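Local coordinates for uncharacterized protein (Bacteroides uniformis, PDB 4JPQ) that is of uncharacterised function but, as a member of carbohydrate-binding family 9, probably binds carbohydrate on a beta-sandwich domain, at residues K10-T15 with R54-G59; E70-A75 with D188-P193; N182-G187 with A212-L217. One frame throughout, in Å; residues are numbered along the deposited sequence.

Contact 1. Residues K10-T15 with R54-G59; sequences KKVMCT and RIAHTG
Lys11 lies over one face of the His57 imidazole where two neighbouring strands of the beta-sandwich, 6-11 and 50-57, run parallel to each other. Its CG is anti to the backbone N (chi1 -169°), and this carries the aliphatic chain across the ring instead of away from it. Lys11 CG sits 4.1 Å from the centroid of the His57 ring, 23° off the ring normal, a CH-pi contact displaced toward the rim. The extended chain then leaves the imidazole, and Lys11 CE comes to 3.5 Å from the carbonyl O of Thr58. Beyond it, NZ reaches its salt-bridge partner Asp175. The His57 ring also meets Phe219 edge-to-face, so both lysine methylenes and a second aromatic pack against it.

The backbones are tied by two bonds that both involve His57. His57 N donates to Lys10 O at 3.1 Å, and His57 O receives Val12 N at 2.8 Å in a nearly straight bond (173°). On the face away from the imidazole, Val12 CG2 packs on Ala56 CB at 4.0 Å, and helix 23-29 lies against both residues through Leu26 and Leu27. Past the end of the pairing, Thr58 turns its OG1 to Glu61, while its methyl CG2 meets Cys14 SG at 3.6 Å.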
ATOM      1  N   LYS A  10      -5.092 -12.409   8.727  1.00 59.62           N
ATOM      2  CA  LYS A  10      -6.271 -13.207   9.111  1.00 58.93           C
ATOM      3  C   LYS A  10      -7.282 -13.277   7.966  1.00 57.27           C
ATOM      4  O   LYS A  10      -7.383 -12.333   7.176  1.00 57.58           O
ATOM      5  CB  LYS A  10      -6.956 -12.628  10.364  1.00 62.08           C
ATOM      6  CG  LYS A  10      -6.181 -12.750  11.676  1.00 71.54           C
ATOM      7  CD  LYS A  10      -6.248 -14.166  12.251  1.00 97.18           C
ATOM      8  CE  LYS A  10      -5.633 -14.280  13.640  1.00103.87           C
ATOM      9  NZ  LYS A  10      -4.147 -14.174  13.613  1.00108.48           N
ATOM     10  N   LYS A  11      -7.993 -14.405   7.861  1.00 64.06           N
ATOM     11  CA  LYS A  11      -9.028 -14.581   6.834  1.00 62.21           C
ATOM     12  C   LYS A  11     -10.371 -14.058   7.333  1.00 61.20           C
ATOM     13  O   LYS A  11     -10.741 -14.290   8.479  1.00 63.45           O
ATOM     14  CB  LYS A  11      -9.219 -16.043   6.396  1.00 62.81           C
ATOM     15  CG  LYS A  11     -10.105 -16.152   5.144  1.00 63.21           C
ATOM     16  CD  LYS A  11     -10.291 -17.544   4.577  1.00 69.02           C
ATOM     17  CE  LYS A  11     -11.062 -17.439   3.261  1.00 71.40           C
ATOM     18  NZ  LYS A  11     -11.385 -18.744   2.618  1.00 76.05           N
ATOM     19  N   VAL A  12     -11.093 -13.401   6.427  1.00 61.06           N
ATOM     20  CA  VAL A  12     -12.442 -12.884   6.644  1.00 56.09           C
ATOM     21  C   VAL A  12     -13.341 -13.554   5.591  1.00 58.31           C
ATOM     22  O   VAL A  12     -12.946 -13.664   4.434  1.00 62.60           O
ATOM     23  CB  VAL A  12     -12.424 -11.351   6.537  1.00 55.36           C
ATOM     24  CG1 VAL A  12     -13.822 -10.777   6.617  1.00 57.96           C
ATOM     25  CG2 VAL A  12     -11.537 -10.770   7.640  1.00 60.11           C
HETATM   26  N   MSE A  13     -14.554 -13.932   5.988  1.00 63.61           N
HETATM   27  CA  MSE A  13     -15.503 -14.701   5.152  1.00 62.45           C
HETATM   28  C   MSE A  13     -16.513 -13.828   4.450  1.00 68.23           C
HETATM   29  O   MSE A  13     -17.429 -13.296   5.087  1.00 81.65           O
HETATM   30  CB  MSE A  13     -16.269 -15.689   6.035  1.00 67.11           C
HETATM   31  CG  MSE A  13     -15.429 -16.485   7.030  1.00 73.47           C
HETATM   32 SE   MSE A  13     -14.364 -17.793   6.039  0.75 72.59          SE
HETATM   33  CE  MSE A  13     -13.148 -17.837   7.587  1.00 82.15           C
ATOM     34  N   CYS A  14     -16.377 -13.693   3.127  1.00 69.12           N
ATOM     35  CA  CYS A  14     -17.242 -12.840   2.305  1.00 65.38           C
ATOM     36  C   CYS A  14     -17.724 -13.613   1.108  1.00 70.88           C
ATOM     37  O   CYS A  14     -16.879 -14.125   0.386  1.00 66.70           O
ATOM     38  CB  CYS A  14     -16.411 -11.686   1.755  1.00 63.29           C
ATOM     39  SG  CYS A  14     -15.517 -10.714   2.959  1.00 69.77           S
ATOM     40  N   THR A  15     -19.038 -13.698   0.877  1.00 83.20           N
ATOM     41  CA  THR A  15     -19.570 -14.374  -0.334  1.00 78.08           C
ATOM     42  C   THR A  15     -19.211 -13.629  -1.630  1.00 83.12           C
ATOM     43  O   THR A  15     -18.988 -14.266  -2.662  1.00 84.66           O
ATOM     44  CB  THR A  15     -21.102 -14.528  -0.325  1.00 77.89           C
ATOM     45  OG1 THR A  15     -21.722 -13.249  -0.162  1.00 78.91           O
ATOM     46  CG2 THR A  15     -21.549 -15.475   0.776  1.00 83.64           C
ATOM     47  N   ARG A  54      -3.591  -2.037   8.432  1.00 45.49           N
ATOM     48  CA  ARG A  54      -4.011  -3.398   8.750  1.00 45.60           C
ATOM     49  C   ARG A  54      -4.409  -4.123   7.489  1.00 47.09           C
ATOM     50  O   ARG A  54      -4.804  -3.509   6.502  1.00 45.56           O
ATOM     51  CB  ARG A  54      -5.122  -3.462   9.780  1.00 44.73           C
ATOM     52  CG  ARG A  54      -6.383  -2.739   9.384  1.00 45.33           C
ATOM     53  CD  ARG A  54      -7.435  -2.903  10.449  1.00 43.70           C
ATOM     54  NE  ARG A  54      -8.624  -2.127  10.123  1.00 45.13           N
ATOM     55  CZ  ARG A  54      -9.714  -2.038  10.891  1.00 56.28           C
ATOM     56  NH1 ARG A  54      -9.835  -2.717  12.038  1.00 58.90           N
ATOM     57  NH2 ARG A  54     -10.734  -1.286  10.487  1.00 56.71           N
ATOM     58  N   ILE A  55      -4.304  -5.442   7.558  1.00 51.26           N
ATOM     59  CA  ILE A  55      -4.477  -6.283   6.412  1.00 46.48           C
ATOM     60  C   ILE A  55      -5.202  -7.594   6.740  1.00 45.06           C
ATOM     61  O   ILE A  55      -5.029  -8.166   7.815  1.00 49.09           O
ATOM     62  CB  ILE A  55      -3.086  -6.517   5.754  1.00 50.31           C
ATOM     63  CG1 ILE A  55      -3.232  -7.229   4.393  1.00 48.34           C
ATOM     64  CG2 ILE A  55      -2.119  -7.247   6.707  1.00 50.92           C
ATOM     65  CD1 ILE A  55      -1.944  -7.357   3.629  1.00 45.65           C
ATOM     66  N   ALA A  56      -5.996  -8.057   5.780  1.00 42.89           N
ATOM     67  CA  ALA A  56      -6.736  -9.324   5.875  1.00 47.25           C
ATOM     68  C   ALA A  56      -7.024  -9.832   4.471  1.00 43.22           C
ATOM     69  O   ALA A  56      -6.620  -9.179   3.502  1.00 43.55           O
ATOM     70  CB  ALA A  56      -8.022  -9.110   6.625  1.00 49.69           C
ATOM     71  N   HIS A  57      -7.692 -10.978   4.350  1.00 45.90           N
ATOM     72  CA  HIS A  57      -8.032 -11.507   3.028  1.00 48.28           C
ATOM     73  C   HIS A  57      -9.320 -12.290   2.985  1.00 47.71           C
ATOM     74  O   HIS A  57      -9.744 -12.858   3.985  1.00 52.05           O
ATOM     75  CB  HIS A  57      -6.883 -12.360   2.460  1.00 54.16           C
ATOM     76  CG  HIS A  57      -6.715 -13.698   3.117  1.00 64.07           C
ATOM     77  ND1 HIS A  57      -7.046 -14.881   2.490  1.00 68.83           N
ATOM     78  CD2 HIS A  57      -6.237 -14.042   4.338  1.00 67.93           C
ATOM     79  CE1 HIS A  57      -6.769 -15.894   3.291  1.00 77.65           C
ATOM     80  NE2 HIS A  57      -6.283 -15.411   4.421  1.00 76.77           N
ATOM     81  N   THR A  58      -9.909 -12.327   1.799  1.00 47.09           N
ATOM     82  CA  THR A  58     -11.127 -13.073   1.536  1.00 49.83           C
ATOM     83  C   THR A  58     -10.879 -14.436   0.888  1.00 50.93           C
ATOM     84  O   THR A  58     -11.819 -15.204   0.722  1.00 53.07           O
ATOM     85  CB  THR A  58     -12.053 -12.267   0.617  1.00 55.95           C
ATOM     86  OG1 THR A  58     -11.449 -12.102  -0.670  1.00 55.05           O
ATOM     87  CG2 THR A  58     -12.330 -10.891   1.231  1.00 60.45           C
ATOM     88  N   GLY A  59      -9.638 -14.723   0.504  1.00 53.26           N
ATOM     89  CA  GLY A  59      -9.291 -15.941  -0.233  1.00 64.12           C
ATOM     90  C   GLY A  59      -9.044 -15.542  -1.691  1.00 68.52           C
ATOM     91  O   GLY A  59      -8.067 -15.986  -2.302  1.00 66.56           O
TER

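Contact 2. Residues E70-A75 with D188-P193; sequences EASVRA and DKLQTP
Arg74 and Leu190 meet at the root of the arginine: Arg74 CB is 3.5 Å from the CD2 methyl of Leu190. From there the arginine chain is fully extended as far as NE, with CG anti to the backbone N (chi1 -180°), and it runs out along residue 189 of the facing loop. Arg74 CD passes 3.8 Å from the carbonyl O of Lys189. NE lies at much the same distance from that oxygen, a proximity without a hydrogen bond. At the end, chi4 of -87° swings the guanidinium across the line of the chain and presents one flat side to Lys189. Arg74 CZ is 3.7 Å from Lys189 CB, which stands over the centre of the group. Arg74 NH2 continues along the lysine and comes to 3.8 Å from Lys189 CD, while NH1 forms a salt bridge to Asp87. Lys189 NZ ends 5.0 Å from Arg74 NH2, two like charges that do not touch; Asp87 probably offsets part of their repulsion.

Leu190 fills the middle of the contact. Its CD1 methyl lies 3.5 Å from Glu70 OE1, the two side chains crossing at about a right angle; the other carboxylate oxygen, OE2, takes a hydrogen bond from Trp155 NE1. Beside the leucine, Ser72 OG and the backbone N of Gln191 do not bond each other, yet both are hydrogen-bonded to Glu148 OE2. That one carboxylate oxygen therefore joins strand and loop.

With no direct hydrogen bond between the segments, this is a loop packed by its side chains on a small sheet: the connection from strand 178-186 to strand 195-197 rests on the two-stranded antiparallel pair 72-75 and 146-150 at one end of the beta-sandwich.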
ATOM      1  N   GLU A  70      -1.029  13.709   9.402  1.00 50.62           N
ATOM      2  CA  GLU A  70       0.164  14.489   8.971  1.00 52.17           C
ATOM      3  C   GLU A  70      -0.090  15.982   8.823  1.00 56.93           C
ATOM      4  O   GLU A  70      -1.239  16.421   8.781  1.00 65.48           O
ATOM      5  CB  GLU A  70       0.762  13.924   7.671  1.00 46.48           C
ATOM      6  CG  GLU A  70      -0.203  13.839   6.499  1.00 46.50           C
ATOM      7  CD  GLU A  70       0.421  13.232   5.247  1.00 46.70           C
ATOM      8  OE1 GLU A  70       1.605  13.511   4.936  1.00 51.96           O
ATOM      9  OE2 GLU A  70      -0.297  12.491   4.539  1.00 41.53           O
ATOM     10  N   ALA A  71       1.006  16.744   8.729  1.00 64.96           N
ATOM     11  CA  ALA A  71       0.966  18.226   8.679  1.00 65.11           C
ATOM     12  C   ALA A  71       0.416  18.844   7.398  1.00 58.25           C
ATOM     13  O   ALA A  71       0.064  20.027   7.403  1.00 68.18           O
ATOM     14  CB  ALA A  71       2.338  18.824   9.010  1.00 64.89           C
ATOM     15  N   SER A  72       0.380  18.077   6.308  1.00 51.42           N
ATOM     16  CA  SER A  72      -0.183  18.551   5.035  1.00 52.00           C
ATOM     17  C   SER A  72      -0.547  17.398   4.112  1.00 49.26           C
ATOM     18  O   SER A  72       0.006  16.304   4.239  1.00 52.52           O
ATOM     19  CB  SER A  72       0.769  19.517   4.308  1.00 49.84           C
ATOM     20  OG  SER A  72       1.952  18.881   3.850  1.00 53.53           O
ATOM     21  N   VAL A  73      -1.471  17.676   3.191  1.00 47.66           N
ATOM     22  CA  VAL A  73      -1.928  16.717   2.177  1.00 47.27           C
ATOM     23  C   VAL A  73      -1.956  17.369   0.800  1.00 47.16           C
ATOM     24  O   VAL A  73      -2.089  18.587   0.688  1.00 51.77           O
ATOM     25  CB  VAL A  73      -3.299  16.101   2.517  1.00 50.88           C
ATOM     26  CG1 VAL A  73      -3.187  15.235   3.762  1.00 49.69           C
ATOM     27  CG2 VAL A  73      -4.378  17.158   2.707  1.00 54.35           C
ATOM     28  N   ARG A  74      -1.865  16.540  -0.233  1.00 44.32           N
ATOM     29  CA  ARG A  74      -1.759  16.992  -1.627  1.00 50.21           C
ATOM     30  C   ARG A  74      -2.185  15.856  -2.554  1.00 44.62           C
ATOM     31  O   ARG A  74      -1.928  14.709  -2.237  1.00 45.94           O
ATOM     32  CB  ARG A  74      -0.292  17.348  -1.880  1.00 47.51           C
ATOM     33  CG  ARG A  74       0.094  17.852  -3.261  1.00 48.72           C
ATOM     34  CD  ARG A  74       1.607  18.051  -3.328  1.00 48.65           C
ATOM     35  NE  ARG A  74       2.050  18.693  -4.569  1.00 49.14           N
ATOM     36  CZ  ARG A  74       2.340  18.083  -5.722  1.00 48.90           C
ATOM     37  NH1 ARG A  74       2.249  16.754  -5.881  1.00 59.91           N
ATOM     38  NH2 ARG A  74       2.728  18.823  -6.755  1.00 54.82           N
ATOM     39  N   ALA A  75      -2.836  16.174  -3.669  1.00 48.82           N
ATOM     40  CA  ALA A  75      -3.270  15.155  -4.658  1.00 50.42           C
ATOM     41  C   ALA A  75      -3.424  15.773  -6.042  1.00 51.66           C
ATOM     42  O   ALA A  75      -4.524  15.969  -6.532  1.00 62.96           O
ATOM     43  CB  ALA A  75      -4.551  14.488  -4.214  1.00 58.02           C
ATOM     44  N   ASP A 188       6.809  13.169  -1.833  1.00 43.81           N
ATOM     45  CA  ASP A 188       7.995  13.870  -2.340  1.00 45.27           C
ATOM     46  C   ASP A 188       7.823  15.379  -2.484  1.00 43.07           C
ATOM     47  O   ASP A 188       8.742  16.107  -2.139  1.00 46.77           O
ATOM     48  CB  ASP A 188       8.529  13.252  -3.663  1.00 52.36           C
ATOM     49  CG  ASP A 188       9.115  11.824  -3.490  1.00 55.51           C
ATOM     50  OD1 ASP A 188       8.850  11.144  -2.477  1.00 53.37           O
ATOM     51  OD2 ASP A 188       9.841  11.375  -4.404  1.00 57.83           O
ATOM     52  N   LYS A 189       6.660  15.836  -2.956  1.00 45.35           N
ATOM     53  CA  LYS A 189       6.393  17.283  -3.161  1.00 45.55           C
ATOM     54  C   LYS A 189       5.569  17.980  -2.056  1.00 45.81           C
ATOM     55  O   LYS A 189       5.082  19.110  -2.235  1.00 46.92           O
ATOM     56  CB  LYS A 189       5.822  17.535  -4.569  1.00 49.62           C
ATOM     57  CG  LYS A 189       6.875  17.438  -5.680  1.00 55.60           C
ATOM     58  CD  LYS A 189       6.432  18.105  -6.981  1.00 67.03           C
ATOM     59  CE  LYS A 189       7.602  18.368  -7.919  1.00 88.67           C
ATOM     60  NZ  LYS A 189       7.194  19.275  -9.032  1.00 92.25           N
ATOM     61  N   LEU A 190       5.434  17.319  -0.905  1.00 48.49           N
ATOM     62  CA  LEU A 190       4.773  17.913   0.272  1.00 47.27           C
ATOM     63  C   LEU A 190       5.725  18.915   0.910  1.00 44.21           C
ATOM     64  O   LEU A 190       6.911  18.895   0.634  1.00 48.57           O
ATOM     65  CB  LEU A 190       4.401  16.842   1.318  1.00 46.08           C
ATOM     66  CG  LEU A 190       3.320  15.826   0.959  1.00 48.32           C
ATOM     67  CD1 LEU A 190       3.167  14.822   2.080  1.00 43.68           C
ATOM     68  CD2 LEU A 190       1.976  16.490   0.693  1.00 53.53           C
ATOM     69  N   GLN A 191       5.193  19.763   1.784  1.00 48.73           N
ATOM     70  CA  GLN A 191       5.972  20.777   2.525  1.00 46.72           C
ATOM     71  C   GLN A 191       7.157  20.153   3.267  1.00 49.42           C
ATOM     72  O   GLN A 191       8.245  20.731   3.277  1.00 62.60           O
ATOM     73  CB  GLN A 191       5.074  21.503   3.541  1.00 50.89           C
ATOM     74  CG  GLN A 191       5.726  22.673   4.279  1.00 62.33           C
ATOM     75  CD  GLN A 191       4.843  23.297   5.352  1.00 63.57           C
ATOM     76  OE1 GLN A 191       4.696  24.514   5.402  1.00 67.26           O
ATOM     77  NE2 GLN A 191       4.249  22.472   6.201  1.00 60.00           N
ATOM     78  N   THR A 192       6.913  19.008   3.914  1.00 51.33           N
ATOM     79  CA  THR A 192       7.926  18.248   4.646  1.00 49.70           C
ATOM     80  C   THR A 192       7.939  16.825   4.067  1.00 47.71           C
ATOM     81  O   THR A 192       7.173  15.958   4.521  1.00 49.69           O
ATOM     82  CB  THR A 192       7.642  18.221   6.166  1.00 47.19           C
ATOM     83  OG1 THR A 192       7.281  19.525   6.612  1.00 51.94           O
ATOM     84  CG2 THR A 192       8.880  17.748   6.936  1.00 50.54           C
ATOM     85  N   PRO A 193       8.777  16.581   3.037  1.00 46.54           N
ATOM     86  CA  PRO A 193       8.829  15.219   2.495  1.00 47.33           C
ATOM     87  C   PRO A 193       9.369  14.266   3.549  1.00 50.59           C
ATOM     88  O   PRO A 193      10.125  14.675   4.436  1.00 50.77           O
ATOM     89  CB  PRO A 193       9.766  15.334   1.284  1.00 47.55           C
ATOM     90  CG  PRO A 193       9.816  16.777   0.960  1.00 48.93           C
ATOM     91  CD  PRO A 193       9.604  17.512   2.246  1.00 49.07           C
TER

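Contact 3. Residues N182-G187 with A212-L217; sequences NFYKCG and AFFGTL
OD1 of Asn182, the residue whose CB rests against Phe214, is gripped by more than one backbone N-H. One belongs to the next residue: Phe183 N donates to Asn182 OD1 at 2.8 Å. This bond is bent at the oxygen, with a C=O...donor angle of 102° and the donor tilted from the carbonyl plane. Ser199 N is a second donor, and Trp198 N adds a weak bond. Together they fix the rotation of a buried amide and tie the strand to the chain that follows strand 195-197. The amide nitrogen, Asn182 ND2, lies 3.8 Å from the carbonyl O of Phe213, a separation too long to count as a bond; its hydrogen bond is made outside the two segments.

Across the contact, Asn182 CB is 3.8 Å from Phe214 CD1 and approaches the phenyl ring obliquely. Further round the same ring, Tyr184 OH comes at the edge, near the ring plane, 4.1 Å from Phe214 CE1. The tyrosine and phenylalanine side chains cross at about a right angle.

Phe183 belongs to a different cluster. Its CG is anti to the carbonyl carbon (chi1 -49°), which sends the ring toward Leu217. The two side chains come from opposite directions, and Leu217 CD2 touches the rim of the phenyl at 4.1 Å from Phe183 CE1, near the ring plane.

Strands 178-186 and 215-219 pair antiparallel here before they diverge. Phe183, with Phe53 stacked on it, and Leu217 belong to the core between the sheets, whereas Tyr184 and Phe214 join Phe93 and Phe208 in an aromatic cluster on the opposite face, under the loops. This two-faced packing is consistent with the beta-sandwich of family 9 carbohydrate-binding modules.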
ATOM      1  N   ASN A 182       6.137  -5.136   1.809  1.00 51.53           N
ATOM      2  CA  ASN A 182       6.367  -4.023   2.730  1.00 54.06           C
ATOM      3  C   ASN A 182       5.314  -2.938   2.492  1.00 48.58           C
ATOM      4  O   ASN A 182       4.620  -2.945   1.450  1.00 41.32           O
ATOM      5  CB  ASN A 182       7.802  -3.481   2.549  1.00 57.01           C
ATOM      6  CG  ASN A 182       8.392  -2.867   3.819  1.00 54.46           C
ATOM      7  OD1 ASN A 182       7.682  -2.481   4.748  1.00 53.98           O
ATOM      8  ND2 ASN A 182       9.720  -2.767   3.848  1.00 60.14           N
ATOM      9  N   PHE A 183       5.196  -2.033   3.466  1.00 42.93           N
ATOM     10  CA  PHE A 183       4.211  -0.948   3.423  1.00 51.14           C
ATOM     11  C   PHE A 183       4.929   0.368   3.648  1.00 52.76           C
ATOM     12  O   PHE A 183       5.830   0.431   4.484  1.00 50.92           O
ATOM     13  CB  PHE A 183       3.130  -1.168   4.483  1.00 53.39           C
ATOM     14  CG  PHE A 183       2.553  -2.559   4.469  1.00 53.25           C
ATOM     15  CD1 PHE A 183       3.203  -3.598   5.133  1.00 52.98           C
ATOM     16  CD2 PHE A 183       1.374  -2.845   3.770  1.00 52.02           C
ATOM     17  CE1 PHE A 183       2.691  -4.888   5.106  1.00 53.91           C
ATOM     18  CE2 PHE A 183       0.856  -4.135   3.753  1.00 49.97           C
ATOM     19  CZ  PHE A 183       1.517  -5.159   4.415  1.00 51.45           C
ATOM     20  N   TYR A 184       4.560   1.399   2.877  1.00 51.19           N
ATOM     21  CA  TYR A 184       5.224   2.697   2.969  1.00 46.36           C
ATOM     22  C   TYR A 184       4.292   3.906   2.953  1.00 46.89           C
ATOM     23  O   TYR A 184       3.169   3.844   2.448  1.00 43.96           O
ATOM     24  CB  TYR A 184       6.215   2.900   1.812  1.00 48.26           C
ATOM     25  CG  TYR A 184       7.138   1.759   1.466  1.00 45.06           C
ATOM     26  CD1 TYR A 184       8.089   1.311   2.373  1.00 52.88           C
ATOM     27  CD2 TYR A 184       7.112   1.169   0.192  1.00 43.22           C
ATOM     28  CE1 TYR A 184       8.968   0.274   2.050  1.00 55.03           C
ATOM     29  CE2 TYR A 184       7.980   0.132  -0.141  1.00 49.13           C
ATOM     30  CZ  TYR A 184       8.920  -0.305   0.777  1.00 51.90           C
ATOM     31  OH  TYR A 184       9.767  -1.330   0.436  1.00 46.81           O
ATOM     32  N   LYS A 185       4.833   5.010   3.478  1.00 48.89           N
ATOM     33  CA  LYS A 185       4.222   6.339   3.475  1.00 47.63           C
ATOM     34  C   LYS A 185       5.265   7.334   2.954  1.00 50.46           C
ATOM     35  O   LYS A 185       6.449   7.246   3.316  1.00 48.46           O
ATOM     36  CB  LYS A 185       3.851   6.751   4.878  1.00 46.34           C
ATOM     37  CG  LYS A 185       3.313   8.165   5.030  1.00 45.89           C
ATOM     38  CD  LYS A 185       1.914   8.338   4.461  1.00 48.77           C
ATOM     39  CE  LYS A 185       1.427   9.787   4.543  1.00 49.22           C
ATOM     40  NZ  LYS A 185       1.991  10.727   3.533  1.00 49.34           N
ATOM     41  N   CYS A 186       4.818   8.287   2.134  1.00 43.12           N
ATOM     42  CA  CYS A 186       5.696   9.317   1.586  1.00 44.16           C
ATOM     43  C   CYS A 186       4.909  10.477   0.988  1.00 48.29           C
ATOM     44  O   CYS A 186       3.682  10.480   1.034  1.00 47.94           O
ATOM     45  CB  CYS A 186       6.626   8.712   0.508  1.00 49.73           C
ATOM     46  SG  CYS A 186       5.747   8.181  -0.967  1.00 48.29           S
ATOM     47  N   GLY A 187       5.640  11.458   0.447  1.00 46.73           N
ATOM     48  CA  GLY A 187       5.067  12.605  -0.252  1.00 40.13           C
ATOM     49  C   GLY A 187       6.184  13.519  -0.704  1.00 45.64           C
ATOM     50  O   GLY A 187       6.507  14.471  -0.012  1.00 53.24           O
ATOM     51  N   ALA A 212      14.863  -7.533  -1.054  1.00 69.98           N
ATOM     52  CA  ALA A 212      15.693  -8.089   0.027  1.00 71.94           C
ATOM     53  C   ALA A 212      15.205  -7.653   1.419  1.00 68.25           C
ATOM     54  O   ALA A 212      15.298  -8.436   2.356  1.00 65.59           O
ATOM     55  CB  ALA A 212      17.153  -7.693  -0.159  1.00 75.81           C
ATOM     56  N   PHE A 213      14.679  -6.426   1.529  1.00 66.04           N
ATOM     57  CA  PHE A 213      14.200  -5.871   2.806  1.00 65.20           C
ATOM     58  C   PHE A 213      12.716  -6.042   3.110  1.00 62.63           C
ATOM     59  O   PHE A 213      12.254  -5.581   4.168  1.00 59.27           O
ATOM     60  CB  PHE A 213      14.668  -4.415   2.948  1.00 66.51           C
ATOM     61  CG  PHE A 213      16.154  -4.311   3.112  1.00 74.90           C
ATOM     62  CD1 PHE A 213      16.737  -4.561   4.361  1.00 72.07           C
ATOM     63  CD2 PHE A 213      16.989  -4.036   2.017  1.00 72.56           C
ATOM     64  CE1 PHE A 213      18.112  -4.503   4.522  1.00 78.41           C
ATOM     65  CE2 PHE A 213      18.367  -3.972   2.174  1.00 73.28           C
ATOM     66  CZ  PHE A 213      18.929  -4.209   3.431  1.00 79.60           C
ATOM     67  N   PHE A 214      11.981  -6.735   2.227  1.00 59.19           N
ATOM     68  CA  PHE A 214      10.571  -7.029   2.482  1.00 58.15           C
ATOM     69  C   PHE A 214      10.411  -7.941   3.691  1.00 57.04           C
ATOM     70  O   PHE A 214      11.268  -8.781   3.963  1.00 70.95           O
ATOM     71  CB  PHE A 214       9.873  -7.800   1.344  1.00 66.21           C
ATOM     72  CG  PHE A 214       9.649  -7.046   0.049  1.00 62.70           C
ATOM     73  CD1 PHE A 214       9.635  -5.654  -0.047  1.00 57.89           C
ATOM     74  CD2 PHE A 214       9.306  -7.792  -1.089  1.00 68.69           C
ATOM     75  CE1 PHE A 214       9.389  -5.041  -1.276  1.00 66.10           C
ATOM     76  CE2 PHE A 214       9.043  -7.181  -2.311  1.00 68.62           C
ATOM     77  CZ  PHE A 214       9.084  -5.800  -2.407  1.00 71.34           C
ATOM     78  N   GLY A 215       9.279  -7.778   4.376  1.00 60.81           N
ATOM     79  CA  GLY A 215       8.887  -8.602   5.512  1.00 61.54           C
ATOM     80  C   GLY A 215       8.106  -9.775   4.971  1.00 60.45           C
ATOM     81  O   GLY A 215       7.936  -9.897   3.750  1.00 53.28           O
ATOM     82  N   THR A 216       7.629 -10.617   5.888  1.00 63.74           N
ATOM     83  CA  THR A 216       6.886 -11.832   5.560  1.00 66.79           C
ATOM     84  C   THR A 216       5.401 -11.659   5.879  1.00 64.77           C
ATOM     85  O   THR A 216       5.040 -11.089   6.913  1.00 64.97           O
ATOM     86  CB  THR A 216       7.466 -13.038   6.319  1.00 71.37           C
ATOM     87  OG1 THR A 216       8.858 -13.154   5.994  1.00 76.91           O
ATOM     88  CG2 THR A 216       6.742 -14.342   5.945  1.00 72.14           C
ATOM     89  N   LEU A 217       4.558 -12.163   4.980  1.00 65.54           N
ATOM     90  CA  LEU A 217       3.103 -12.076   5.092  1.00 61.45           C
ATOM     91  C   LEU A 217       2.522 -13.479   5.031  1.00 68.09           C
ATOM     92  O   LEU A 217       2.500 -14.092   3.961  1.00 70.04           O
ATOM     93  CB  LEU A 217       2.551 -11.215   3.957  1.00 55.30           C
ATOM     94  CG  LEU A 217       3.113  -9.792   3.856  1.00 55.93           C
ATOM     95  CD1 LEU A 217       2.521  -9.099   2.636  1.00 65.12           C
ATOM     96  CD2 LEU A 217       2.850  -8.967   5.104  1.00 53.25           C
TER

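How the contacts relate
Contact 3 is the most central, its centre about 8 Å from the centre of the chain. The centres of contacts 1 and 2 lie about 16 and 17 Å from the chain's centre, on opposite sides of it and about 32 Å from each other. Contact 3 touches both. Ile55 CD1 of contact 1 packs on Phe183 CZ at 4.2 Å, and strand 6-11 adjoins strand 215-219. Toward contact 2, Lys185 NZ forms a 3.1 Å salt bridge to Glu70 OE2. The chemistry follows position: direct parallel-strand bonding in contact 1, aromatic and aliphatic packing in contact 3, and partly buried loop packing flanked by charged groups in contact 2.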